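Pyridoxamine 5'-phosphate oxidase-related, FMN-binding protein (Paracoccus denitrificans, PDB 6VNA) probably degrades c-type heme as a noncanonical heme oxygenase related to the FMN-binding pyridoxamine 5'-phosphate oxidases. Local coordinates at residues A23-S28 with A45-A50; V53-L58 with F128-I133. All blocks are in the same frame, centred on the assembly; numbering follows the deposited sequence.

Interaction 1: residues A23-S28 with A45-A50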
ATOM      1  N   ALA A  23      -1.318  -2.032 -16.550  1.00 48.08           N
ATOM      2  CA  ALA A  23      -2.726  -2.375 -16.220  1.00 46.50           C
ATOM      3  C   ALA A  23      -3.239  -1.599 -14.994  1.00 51.53           C
ATOM      4  O   ALA A  23      -4.459  -1.536 -14.826  1.00 55.42           O
ATOM      5  CB  ALA A  23      -2.838  -3.864 -16.014  1.00 45.89           C
ATOM      6  N   ALA A  24      -2.348  -1.017 -14.182  1.00 56.99           N
ATOM      7  CA  ALA A  24      -2.649  -0.371 -12.877  1.00 50.95           C
ATOM      8  C   ALA A  24      -3.587   0.831 -13.039  1.00 44.99           C
ATOM      9  O   ALA A  24      -3.278   1.729 -13.812  1.00 47.30           O
ATOM     10  CB  ALA A  24      -1.357   0.045 -12.212  1.00 50.67           C
ATOM     11  N   ARG A  25      -4.698   0.849 -12.307  1.00 47.04           N
ATOM     12  CA  ARG A  25      -5.598   2.030 -12.170  1.00 49.14           C
ATOM     13  C   ARG A  25      -5.609   2.526 -10.705  1.00 45.60           C
ATOM     14  O   ARG A  25      -5.901   3.692 -10.486  1.00 43.67           O
ATOM     15  CB  ARG A  25      -6.989   1.654 -12.706  1.00 51.38           C
ATOM     16  CG  ARG A  25      -7.005   1.258 -14.179  1.00 57.90           C
ATOM     17  CD  ARG A  25      -6.520   2.385 -15.088  1.00 65.19           C
ATOM     18  NE  ARG A  25      -6.507   2.097 -16.521  1.00 63.44           N
ATOM     19  CZ  ARG A  25      -5.510   1.525 -17.185  1.00 68.79           C
ATOM     20  NH1 ARG A  25      -4.416   1.128 -16.556  1.00 71.75           N
ATOM     21  NH2 ARG A  25      -5.617   1.334 -18.491  1.00 74.67           N
ATOM     22  N   HIS A  26      -5.290   1.672  -9.733  1.00 46.82           N
ATOM     23  CA  HIS A  26      -5.273   1.994  -8.286  1.00 49.15           C
ATOM     24  C   HIS A  26      -4.065   1.336  -7.652  1.00 44.89           C
ATOM     25  O   HIS A  26      -3.498   0.445  -8.296  1.00 39.91           O
ATOM     26  CB  HIS A  26      -6.560   1.533  -7.592  1.00 53.77           C
ATOM     27  CG  HIS A  26      -7.779   2.072  -8.248  1.00 59.73           C
ATOM     28  ND1 HIS A  26      -8.162   3.387  -8.101  1.00 62.45           N
ATOM     29  CD2 HIS A  26      -8.685   1.490  -9.072  1.00 65.56           C
ATOM     30  CE1 HIS A  26      -9.255   3.603  -8.811  1.00 67.30           C
ATOM     31  NE2 HIS A  26      -9.603   2.450  -9.410  1.00 68.72           N
ATOM     32  N   ALA A  27      -3.722   1.751  -6.424  1.00 38.85           N
ATOM     33  CA  ALA A  27      -2.632   1.140  -5.645  1.00 35.83           C
ATOM     34  C   ALA A  27      -2.820   1.387  -4.148  1.00 37.42           C
ATOM     35  O   ALA A  27      -3.644   2.262  -3.763  1.00 40.03           O
ATOM     36  CB  ALA A  27      -1.315   1.706  -6.105  1.00 39.88           C
ATOM     37  N   SER A  28      -2.043   0.662  -3.346  1.00 35.56           N
ATOM     38  CA  SER A  28      -1.787   1.006  -1.933  1.00 40.77           C
ATOM     39  C   SER A  28      -0.546   1.902  -1.889  1.00 36.80           C
ATOM     40  O   SER A  28       0.510   1.455  -2.363  1.00 41.13           O
ATOM     41  CB  SER A  28      -1.605  -0.225  -1.094  1.00 40.41           C
ATOM     42  OG  SER A  28      -2.745  -1.038  -1.150  1.00 38.83           O
ATOM     43  N   ALA A  45      -5.683   6.441  -6.641  1.00 42.99           N
ATOM     44  CA  ALA A  45      -5.702   6.336  -8.115  1.00 46.77           C
ATOM     45  C   ALA A  45      -4.249   6.425  -8.571  1.00 41.39           C
ATOM     46  O   ALA A  45      -3.525   7.311  -8.092  1.00 42.88           O
ATOM     47  CB  ALA A  45      -6.570   7.407  -8.727  1.00 47.70           C
ATOM     48  N   LEU A  46      -3.813   5.450  -9.344  1.00 41.26           N
ATOM     49  CA  LEU A  46      -2.426   5.365  -9.845  1.00 45.08           C
ATOM     50  C   LEU A  46      -2.419   4.756 -11.246  1.00 47.10           C
ATOM     51  O   LEU A  46      -2.969   3.661 -11.428  1.00 45.98           O
ATOM     52  CB  LEU A  46      -1.573   4.495  -8.926  1.00 48.69           C
ATOM     53  CG  LEU A  46      -0.127   4.377  -9.408  1.00 48.74           C
ATOM     54  CD1 LEU A  46       0.729   5.486  -8.798  1.00 50.71           C
ATOM     55  CD2 LEU A  46       0.440   3.013  -9.104  1.00 51.68           C
ATOM     56  N   GLN A  47      -1.773   5.449 -12.173  1.00 52.98           N
ATOM     57  CA  GLN A  47      -1.453   4.982 -13.539  1.00 50.83           C
ATOM     58  C   GLN A  47       0.046   5.205 -13.759  1.00 52.82           C
ATOM     59  O   GLN A  47       0.733   5.518 -12.778  1.00 54.44           O
ATOM     60  CB  GLN A  47      -2.326   5.753 -14.522  1.00 50.05           C
ATOM     61  CG  GLN A  47      -3.812   5.595 -14.252  1.00 49.21           C
ATOM     62  CD  GLN A  47      -4.644   6.326 -15.279  1.00 48.13           C
ATOM     63  OE1 GLN A  47      -4.183   6.634 -16.375  1.00 59.01           O
ATOM     64  NE2 GLN A  47      -5.861   6.665 -14.911  1.00 47.71           N
ATOM     65  N   THR A  48       0.532   5.011 -14.981  1.00 52.39           N
ATOM     66  CA  THR A  48       1.885   5.421 -15.438  1.00 55.94           C
ATOM     67  C   THR A  48       1.729   6.673 -16.299  1.00 52.89           C
ATOM     68  O   THR A  48       0.626   6.866 -16.767  1.00 49.13           O
ATOM     69  CB  THR A  48       2.521   4.273 -16.223  1.00 57.29           C
ATOM     70  OG1 THR A  48       1.633   4.018 -17.314  1.00 67.62           O
ATOM     71  CG2 THR A  48       2.705   3.028 -15.391  1.00 56.33           C
ATOM     72  N   ASP A  49       2.766   7.487 -16.525  1.00 67.11           N
ATOM     73  CA  ASP A  49       2.741   8.426 -17.689  1.00 78.33           C
ATOM     74  C   ASP A  49       3.621   7.838 -18.802  1.00 77.99           C
ATOM     75  O   ASP A  49       4.027   6.653 -18.671  1.00 65.37           O
ATOM     76  CB  ASP A  49       2.977   9.907 -17.330  1.00 82.19           C
ATOM     77  CG  ASP A  49       4.180  10.262 -16.481  1.00 82.26           C
ATOM     78  OD1 ASP A  49       5.027   9.371 -16.246  1.00 98.65           O
ATOM     79  OD2 ASP A  49       4.256  11.444 -16.067  1.00 66.89           O
ATOM     80  N   ALA A  50       3.832   8.622 -19.870  1.00 87.11           N
ATOM     81  CA  ALA A  50       4.460   8.255 -21.165  1.00 77.98           C
ATOM     82  C   ALA A  50       5.673   7.336 -20.974  1.00 68.98           C
ATOM     83  O   ALA A  50       5.693   6.267 -21.618  1.00 72.67           O
ATOM     84  CB  ALA A  50       4.840   9.516 -21.900  1.00 87.06           C
TER
HETATM   85  O   HOH W   1      -1.270   2.281 -15.527  1.00 44.54           O

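Interaction 2: residues V53-L58 with F128-I133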
ATOM      1  N   VAL A  53       6.516   5.629 -15.794  1.00 60.92           N
ATOM      2  CA  VAL A  53       6.849   5.956 -14.378  1.00 53.52           C
ATOM      3  C   VAL A  53       5.528   6.084 -13.633  1.00 46.72           C
ATOM      4  O   VAL A  53       4.619   6.773 -14.109  1.00 44.86           O
ATOM      5  CB  VAL A  53       7.689   7.247 -14.298  1.00 61.45           C
ATOM      6  CG1 VAL A  53       7.813   7.787 -12.877  1.00 61.49           C
ATOM      7  CG2 VAL A  53       9.063   7.035 -14.916  1.00 61.70           C
ATOM      8  N   PRO A  54       5.376   5.411 -12.470  1.00 35.76           N
ATOM      9  CA  PRO A  54       4.149   5.502 -11.683  1.00 36.60           C
ATOM     10  C   PRO A  54       3.724   6.957 -11.470  1.00 40.76           C
ATOM     11  O   PRO A  54       4.557   7.802 -11.238  1.00 48.09           O
ATOM     12  CB  PRO A  54       4.509   4.877 -10.335  1.00 40.12           C
ATOM     13  CG  PRO A  54       5.648   3.933 -10.666  1.00 43.30           C
ATOM     14  CD  PRO A  54       6.385   4.557 -11.846  1.00 40.16           C
ATOM     15  N   LEU A  55       2.436   7.225 -11.601  1.00 45.24           N
ATOM     16  CA  LEU A  55       1.873   8.591 -11.529  1.00 48.15           C
ATOM     17  C   LEU A  55       0.630   8.510 -10.662  1.00 48.61           C
ATOM     18  O   LEU A  55      -0.271   7.773 -11.042  1.00 53.53           O
ATOM     19  CB  LEU A  55       1.525   9.051 -12.945  1.00 55.09           C
ATOM     20  CG  LEU A  55       0.877  10.427 -13.076  1.00 57.25           C
ATOM     21  CD1 LEU A  55       1.863  11.530 -12.714  1.00 57.95           C
ATOM     22  CD2 LEU A  55       0.345  10.621 -14.494  1.00 61.03           C
ATOM     23  N   ALA A  56       0.622   9.220  -9.540  1.00 49.49           N
ATOM     24  CA  ALA A  56      -0.444   9.172  -8.521  1.00 47.78           C
ATOM     25  C   ALA A  56      -1.278  10.437  -8.689  1.00 45.33           C
ATOM     26  O   ALA A  56      -0.733  11.438  -9.167  1.00 46.33           O
ATOM     27  CB  ALA A  56       0.188   9.051  -7.151  1.00 47.40           C
ATOM     28  N   LEU A  57      -2.562  10.383  -8.368  1.00 46.51           N
ATOM     29  CA  LEU A  57      -3.440  11.578  -8.325  1.00 47.62           C
ATOM     30  C   LEU A  57      -3.987  11.684  -6.892  1.00 52.40           C
ATOM     31  O   LEU A  57      -4.809  10.825  -6.497  1.00 47.82           O
ATOM     32  CB  LEU A  57      -4.532  11.408  -9.383  1.00 48.95           C
ATOM     33  CG  LEU A  57      -5.562  12.533  -9.501  1.00 56.00           C
ATOM     34  CD1 LEU A  57      -4.906  13.859  -9.809  1.00 56.27           C
ATOM     35  CD2 LEU A  57      -6.592  12.212 -10.575  1.00 62.55           C
ATOM     36  N   LEU A  58      -3.509  12.666  -6.122  1.00 55.48           N
ATOM     37  CA  LEU A  58      -3.844  12.821  -4.682  1.00 54.50           C
ATOM     38  C   LEU A  58      -4.604  14.127  -4.477  1.00 54.20           C
ATOM     39  O   LEU A  58      -4.313  15.086  -5.196  1.00 58.86           O
ATOM     40  CB  LEU A  58      -2.555  12.810  -3.856  1.00 54.64           C
ATOM     41  CG  LEU A  58      -1.621  11.623  -4.084  1.00 54.86           C
ATOM     42  CD1 LEU A  58      -0.455  11.660  -3.125  1.00 59.04           C
ATOM     43  CD2 LEU A  58      -2.346  10.303  -3.941  1.00 55.49           C
ATOM     44  N   PHE A 128      -6.859  18.705  -6.525  1.00 80.00           N
ATOM     45  CA  PHE A 128      -6.239  17.392  -6.840  1.00 71.54           C
ATOM     46  C   PHE A 128      -4.985  17.584  -7.685  1.00 70.10           C
ATOM     47  O   PHE A 128      -4.985  18.444  -8.574  1.00 74.14           O
ATOM     48  CB  PHE A 128      -7.251  16.464  -7.509  1.00 74.72           C
ATOM     49  CG  PHE A 128      -8.059  15.652  -6.526  1.00 67.43           C
ATOM     50  CD1 PHE A 128      -9.223  16.164  -5.984  1.00 62.78           C
ATOM     51  CD2 PHE A 128      -7.624  14.397  -6.118  1.00 67.55           C
ATOM     52  CE1 PHE A 128      -9.950  15.424  -5.065  1.00 68.26           C
ATOM     53  CE2 PHE A 128      -8.353  13.660  -5.201  1.00 67.71           C
ATOM     54  CZ  PHE A 128      -9.507  14.183  -4.665  1.00 68.13           C
ATOM     55  N   ARG A 129      -3.955  16.779  -7.412  1.00 67.90           N
ATOM     56  CA  ARG A 129      -2.589  16.995  -7.936  1.00 66.99           C
ATOM     57  C   ARG A 129      -1.927  15.685  -8.356  1.00 60.38           C
ATOM     58  O   ARG A 129      -2.034  14.678  -7.615  1.00 49.91           O
ATOM     59  CB  ARG A 129      -1.691  17.581  -6.849  1.00 82.36           C
ATOM     60  CG  ARG A 129      -1.913  19.051  -6.545  1.00 94.29           C
ATOM     61  CD  ARG A 129      -0.857  19.436  -5.524  1.00107.18           C
ATOM     62  NE  ARG A 129       0.460  19.688  -6.099  1.00100.01           N
ATOM     63  CZ  ARG A 129       1.556  19.970  -5.398  1.00 98.50           C
ATOM     64  NH1 ARG A 129       1.527  20.036  -4.072  1.00 89.19           N
ATOM     65  NH2 ARG A 129       2.689  20.191  -6.036  1.00103.08           N
ATOM     66  N   PHE A 130      -1.137  15.765  -9.423  1.00 56.33           N
ATOM     67  CA  PHE A 130      -0.321  14.648  -9.943  1.00 60.18           C
ATOM     68  C   PHE A 130       1.032  14.648  -9.240  1.00 57.26           C
ATOM     69  O   PHE A 130       1.639  15.727  -9.142  1.00 62.72           O
ATOM     70  CB  PHE A 130      -0.158  14.749 -11.462  1.00 60.72           C
ATOM     71  CG  PHE A 130      -1.416  14.456 -12.231  1.00 64.27           C
ATOM     72  CD1 PHE A 130      -1.819  13.145 -12.458  1.00 71.33           C
ATOM     73  CD2 PHE A 130      -2.206  15.485 -12.710  1.00 66.58           C
ATOM     74  CE1 PHE A 130      -2.973  12.875 -13.176  1.00 69.95           C
ATOM     75  CE2 PHE A 130      -3.363  15.211 -13.425  1.00 74.27           C
ATOM     76  CZ  PHE A 130      -3.745  13.906 -13.654  1.00 73.46           C
ATOM     77  N   TRP A 131       1.462  13.458  -8.808  1.00 55.50           N
ATOM     78  CA  TRP A 131       2.814  13.117  -8.286  1.00 55.16           C
ATOM     79  C   TRP A 131       3.420  11.964  -9.099  1.00 57.33           C
ATOM     80  O   TRP A 131       2.763  10.903  -9.174  1.00 53.43           O
ATOM     81  CB  TRP A 131       2.711  12.674  -6.829  1.00 57.03           C
ATOM     82  CG  TRP A 131       2.249  13.720  -5.868  1.00 58.29           C
ATOM     83  CD1 TRP A 131       0.979  14.165  -5.638  1.00 59.04           C
ATOM     84  CD2 TRP A 131       3.090  14.399  -4.928  1.00 58.38           C
ATOM     85  NE1 TRP A 131       0.981  15.107  -4.638  1.00 57.99           N
ATOM     86  CE2 TRP A 131       2.261  15.270  -4.186  1.00 57.05           C
ATOM     87  CE3 TRP A 131       4.464  14.361  -4.669  1.00 58.99           C
ATOM     88  CZ2 TRP A 131       2.768  16.095  -3.188  1.00 57.96           C
ATOM     89  CZ3 TRP A 131       4.966  15.184  -3.685  1.00 62.91           C
ATOM     90  CH2 TRP A 131       4.126  16.029  -2.955  1.00 62.79           C
ATOM     91  N   ARG A 132       4.638  12.130  -9.622  1.00 51.60           N
ATOM     92  CA  ARG A 132       5.452  11.019 -10.165  1.00 54.30           C
ATOM     93  C   ARG A 132       6.126  10.321  -8.990  1.00 55.80           C
ATOM     94  O   ARG A 132       6.700  11.017  -8.152  1.00 58.07           O
ATOM     95  CB  ARG A 132       6.516  11.524 -11.143  1.00 54.71           C
ATOM     96  CG  ARG A 132       5.947  12.029 -12.458  1.00 59.96           C
ATOM     97  CD  ARG A 132       6.983  12.792 -13.262  1.00 63.56           C
ATOM     98  NE  ARG A 132       8.196  12.022 -13.492  1.00 63.35           N
ATOM     99  CZ  ARG A 132       8.407  11.208 -14.521  1.00 64.21           C
ATOM    100  NH1 ARG A 132       7.472  11.015 -15.437  1.00 70.34           N
ATOM    101  NH2 ARG A 132       9.556  10.567 -14.619  1.00 66.19           N
ATOM    102  N   ILE A 133       6.055   8.997  -8.922  1.00 55.17           N
ATOM    103  CA  ILE A 133       6.770   8.221  -7.873  1.00 51.92           C
ATOM    104  C   ILE A 133       7.897   7.489  -8.581  1.00 56.53           C
ATOM    105  O   ILE A 133       7.627   6.438  -9.193  1.00 58.96           O
ATOM    106  CB  ILE A 133       5.806   7.316  -7.083  1.00 52.26           C
ATOM    107  CG1 ILE A 133       4.740   8.170  -6.398  1.00 54.49           C
ATOM    108  CG2 ILE A 133       6.560   6.477  -6.065  1.00 52.28           C
ATOM    109  CD1 ILE A 133       3.536   7.417  -5.976  1.00 63.95           C
TER

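Interaction 1: residues A23-S28 with A45-A50
Leu46 and Ala27 make the apolar part of this contact, and the Leu46 side chain can be followed outward atom by atom. Its CB lies 4.0 Å from Ala27 CB. CG stands anti to the backbone N (chi1 180°), and of the two methyls beyond it CD2 reaches Ala27 CB at 3.7 Å, while CD1 lies beside the backbone of strand 54-59, at Leu55 O and Ala56 N. The side chain is also packed by Pro54 and Ala56 of that strand and by Leu76 and Ile78 of strand 73-79.

Around the backbone the contact is polar. One direct hydrogen bond spans the segments, from Leu46 N to Arg25 O at 3.0 Å. It is fairly straight at the proton (164°), but the donor sits well above the carbonyl plane. His26 and Ala45, a non-hydrogen-bonded antiparallel pair with diverging side chains, are the one bridged pair between 23-28 and 45-50. The short strand axes run at 112°, and the pairing continues through Ala27 and Ile44. The contact thus lies at the open end of the beta hairpin of strands 26-32 and 39-48, where helix 11-23 has just ended.

Gln47 runs alongside Ala24, its CG 3.9 Å from Ala24 O. The amide end goes elsewhere, with NE2 bonded to Trp112 O on helix 108-115.

Ala24 O accepts a firm bond from Arg25 NH1 at 3.0 Å, approaching from above the carbonyl plane; a water 2.7 Å from Ala24 O is a possible second donor. Ala24 O and Leu46 O, both acceptors, lie only 3.1 Å apart. This closeness, just past the helix end, is probably eased by the positive guanidinium, which is also held by Glu22 O and Arg115 O.

Interaction 2: residues V53-L58 with F128-I133
Val53 meets Arg132 at about a right angle: its CG1 lies over one face of the guanidinium, offset toward the rim, and CG2 comes within 3.6 Å of NH2. The polar ends of Arg132 are engaged by Asp49 and Asp51 in salt bridges, which should hold the flat group against the valine. At Pro54 the carbonyl O accepts Ile133 N, while the ring carbons pack on the Ile133 carbonyl.

Leu55 pairs with Arg132 without hydrogen bonds, and its CG reaches Phe130 CD1 at 3.9 Å. Next, Ala56 and Trp131 exchange both backbone bonds; Ala56 N to Trp131 O is nearly straight (177°), 2.7 Å long and in the carbonyl plane. Ala56 CB also touches Ile133 CD1 at 3.9 Å.

Leu57 places CD1 almost exactly above the centre of the Phe130 ring, 3.9 Å from the centroid and 7° off the normal, a CH-pi contact. Trp112 of helix 108-115 meets that ring edge-to-face. Leu58, its CG beside the backbone N (chi1 -53°), sends CD1 over the five-membered ring of Trp131, 4.2 Å from the centroid, and exchanges two backbone bonds with Arg129.

Alternating hydrogen-bonded and non-hydrogen-bonded pairs, with residues of adjacent strands sharing a face, define a regular antiparallel ladder, consistent with the split-barrel fold of FMN-binding pyridoxamine 5'-phosphate oxidase relatives.

In the fold
The two contacts lie in series along the chain, with centres about 9 Å apart, and belong to one antiparallel sheet. Interaction 1 joins strands 26-32 and 39-48, the arms of a hairpin; interaction 2 joins strand 54-59 to strand 128-135, which comes some 70 residues later. Strands 39-48 and 54-59 are sheet neighbours, and a probable hydrogen bond from Leu55 N to Gln47 O (2.7 Å) stitches the contacts directly together. Helix 108-115 lies against both, Trp112 touching Ala45 as well as Leu55 and Leu57. Strand 54-59 thus extends the hairpin and is joined in turn to the sequence-distant strand 128-135, while Ser28 of interaction 1 also reaches Ser28 of the second subunit.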